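Local coordinates for core protein VP4 (Bluetongue virus, PDB 2JHP) that is an inner-core RNA-capping enzyme that carries out successive steps of cap formation on viral messenger RNA, at residues A[168-173]-A[383-388]. Sequence-based numbering, arbitrary orientation.
Sequences TRFDDE and KKRLFE. With GUN (guanine), chain D.
Arg-385 lays its guanidinium over one face of the Phe-170 ring, and this cation-pi pair is the only one that touches between segments 168-173 and 383-388. CZ of Arg-385 stands 4.1 Å from the centroid of the Phe-170 ring, 22° off its normal. The overlap is lopsided: NH2 of Arg-385 lies above the ring, offset toward its CG–CD2 side, 3.5 Å from CG of Phe-170, while NH1 reaches CD2 and CE2. The planes are tilted 39° apart, so the fit is not a flat stack. With chi1 of Phe-170 at 66°, CG lies between backbone N and carbonyl carbon and the ring reaches across to the helix, where it also touches Phe-381 and Leu-382. Arg-378 makes a second cation-pi contact with Phe-170, and its NH2 hydrogen-bonds the backbone O of Phe-170. Both partners are partly exposed, and no hydrogen bond crosses between the segments; the charge of Arg-385 has a long, weak ion pair with Glu-155.

The helix is more deeply buried where it meets guanine, at Lys-383 and Phe-387. Phe-387 lies face to face with the base, its CE2 3.8 Å from C6 of guanine, and Lys-383 brings its aliphatic chain against the exocyclic N2. The Lys-383 chain bends at chi3 (75°), and its NZ forms salt bridges with Asp-176 and Asp-184. One turn apart, Lys-384 NZ and Glu-388 OE2 form a salt bridge of 3.2 Å on the syn side of the carboxylate. Helix 380-391 thus carries a cation-pi contact at the surface and, through Lys-383, Lys-384 and Phe-387, part of a guanine-binding pocket with an aromatic stacking platform.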
# COMPACT_ATOMS: atom_id res chain seq x y z
N THR A 168 7.93 17.48 -18.48
CA THR A 168 6.64 18.10 -18.76
C THR A 168 5.99 18.64 -17.47
O THR A 168 6.50 18.41 -16.37
CB THR A 168 5.69 17.07 -19.43
OG1 THR A 168 4.46 17.72 -19.80
CG2 THR A 168 5.40 15.90 -18.49
N ARG A 169 4.88 19.36 -17.62
CA ARG A 169 4.14 19.91 -16.48
C ARG A 169 3.11 18.92 -15.92
O ARG A 169 2.52 18.14 -16.67
CB ARG A 169 3.44 21.22 -16.89
CG ARG A 169 2.35 21.71 -15.93
CD ARG A 169 2.93 22.34 -14.66
NE ARG A 169 3.33 23.73 -14.90
CZ ARG A 169 2.51 24.79 -14.84
NH1 ARG A 169 1.23 24.63 -14.53
NH2 ARG A 169 2.99 26.00 -15.07
N PHE A 170 2.90 18.96 -14.61
CA PHE A 170 1.81 18.20 -13.97
C PHE A 170 0.95 19.08 -13.06
O PHE A 170 1.43 20.05 -12.48
CB PHE A 170 2.36 16.99 -13.20
CG PHE A 170 3.20 17.35 -12.01
CD1 PHE A 170 2.61 17.58 -10.76
CD2 PHE A 170 4.58 17.45 -12.12
CE1 PHE A 170 3.38 17.92 -9.64
CE2 PHE A 170 5.37 17.79 -11.02
CZ PHE A 170 4.77 18.02 -9.77
N ASP A 171 -0.33 18.72 -12.95
CA ASP A 171 -1.25 19.39 -12.04
C ASP A 171 -0.87 19.15 -10.58
O ASP A 171 -0.50 18.03 -10.22
CB ASP A 171 -2.69 18.95 -12.33
CG ASP A 171 -3.22 19.54 -13.62
OD1 ASP A 171 -3.07 20.77 -13.80
OD2 ASP A 171 -3.78 18.79 -14.45
N ASP A 172 -0.97 20.19 -9.76
CA ASP A 172 -0.52 20.12 -8.36
C ASP A 172 -1.38 20.90 -7.35
O ASP A 172 -2.19 21.74 -7.74
CB ASP A 172 0.94 20.55 -8.26
CG ASP A 172 1.70 19.80 -7.18
OD1 ASP A 172 1.07 19.04 -6.41
OD2 ASP A 172 2.92 19.99 -7.09
N GLU A 173 -1.21 20.60 -6.06
CA GLU A 173 -2.01 21.18 -4.97
C GLU A 173 -1.11 21.87 -3.94
O GLU A 173 0.09 21.62 -3.92
CB GLU A 173 -2.84 20.08 -4.29
CG GLU A 173 -3.79 19.31 -5.21
CD GLU A 173 -4.65 18.29 -4.48
OE1 GLU A 173 -4.52 18.16 -3.24
OE2 GLU A 173 -5.48 17.62 -5.16
N LYS A 383 6.36 17.31 -3.71
CA LYS A 383 6.92 16.83 -2.46
C LYS A 383 6.92 15.30 -2.42
O LYS A 383 7.95 14.70 -2.15
CB LYS A 383 6.19 17.41 -1.26
CG LYS A 383 6.99 17.32 0.01
CD LYS A 383 6.42 18.19 1.11
CE LYS A 383 5.17 17.58 1.71
NZ LYS A 383 4.63 18.46 2.78
N LYS A 384 5.78 14.68 -2.70
CA LYS A 384 5.67 13.23 -2.74
C LYS A 384 6.78 12.60 -3.58
O LYS A 384 7.54 11.76 -3.09
CB LYS A 384 4.29 12.79 -3.27
CG LYS A 384 3.93 11.33 -3.00
CD LYS A 384 2.44 11.09 -3.21
CE LYS A 384 2.12 9.64 -3.58
NZ LYS A 384 2.55 9.31 -4.98
N ARG A 385 6.86 13.04 -4.84
CA ARG A 385 7.79 12.53 -5.83
C ARG A 385 9.27 12.72 -5.50
O ARG A 385 10.10 11.90 -5.88
CB ARG A 385 7.52 13.18 -7.18
CG ARG A 385 6.33 12.64 -7.92
CD ARG A 385 6.50 12.97 -9.38
NE ARG A 385 5.24 13.22 -10.07
CZ ARG A 385 5.16 13.80 -11.27
NH1 ARG A 385 6.27 14.19 -11.89
NH2 ARG A 385 3.98 13.99 -11.84
N LEU A 386 9.60 13.82 -4.82
CA LEU A 386 10.96 14.05 -4.37
C LEU A 386 11.28 13.00 -3.29
O LEU A 386 12.27 12.28 -3.38
CB LEU A 386 11.12 15.48 -3.82
CG LEU A 386 11.13 16.69 -4.77
CD1 LEU A 386 11.06 18.00 -4.00
CD2 LEU A 386 12.35 16.70 -5.67
N PHE A 387 10.42 12.92 -2.29
CA PHE A 387 10.53 11.95 -1.22
C PHE A 387 10.81 10.55 -1.75
O PHE A 387 11.79 9.92 -1.34
CB PHE A 387 9.23 11.95 -0.41
CG PHE A 387 9.31 11.20 0.88
CD1 PHE A 387 10.30 11.50 1.81
CD2 PHE A 387 8.38 10.21 1.18
CE1 PHE A 387 10.37 10.82 3.00
CE2 PHE A 387 8.43 9.53 2.39
CZ PHE A 387 9.43 9.83 3.31
N GLU A 388 9.96 10.08 -2.67
CA GLU A 388 10.06 8.74 -3.23
C GLU A 388 11.32 8.54 -4.07
O GLU A 388 11.90 7.44 -4.11
CB GLU A 388 8.84 8.44 -4.10
CG GLU A 388 7.52 8.34 -3.32
CD GLU A 388 6.28 8.41 -4.22
OE1 GLU A 388 6.40 8.79 -5.41
OE2 GLU A 388 5.17 8.08 -3.72
N9 GUN D . 3.83 12.45 0.81
C8 GUN D . 3.21 11.51 1.53
N7 GUN D . 3.89 11.28 2.65
C5 GUN D . 4.95 12.08 2.66
C6 GUN D . 5.98 12.25 3.57
O6 GUN D . 6.02 11.59 4.61
N1 GUN D . 6.97 13.21 3.28
C2 GUN D . 6.87 13.93 2.07
N2 GUN D . 7.79 14.83 1.76
N3 GUN D . 5.86 13.74 1.21
C4 GUN D . 4.91 12.83 1.48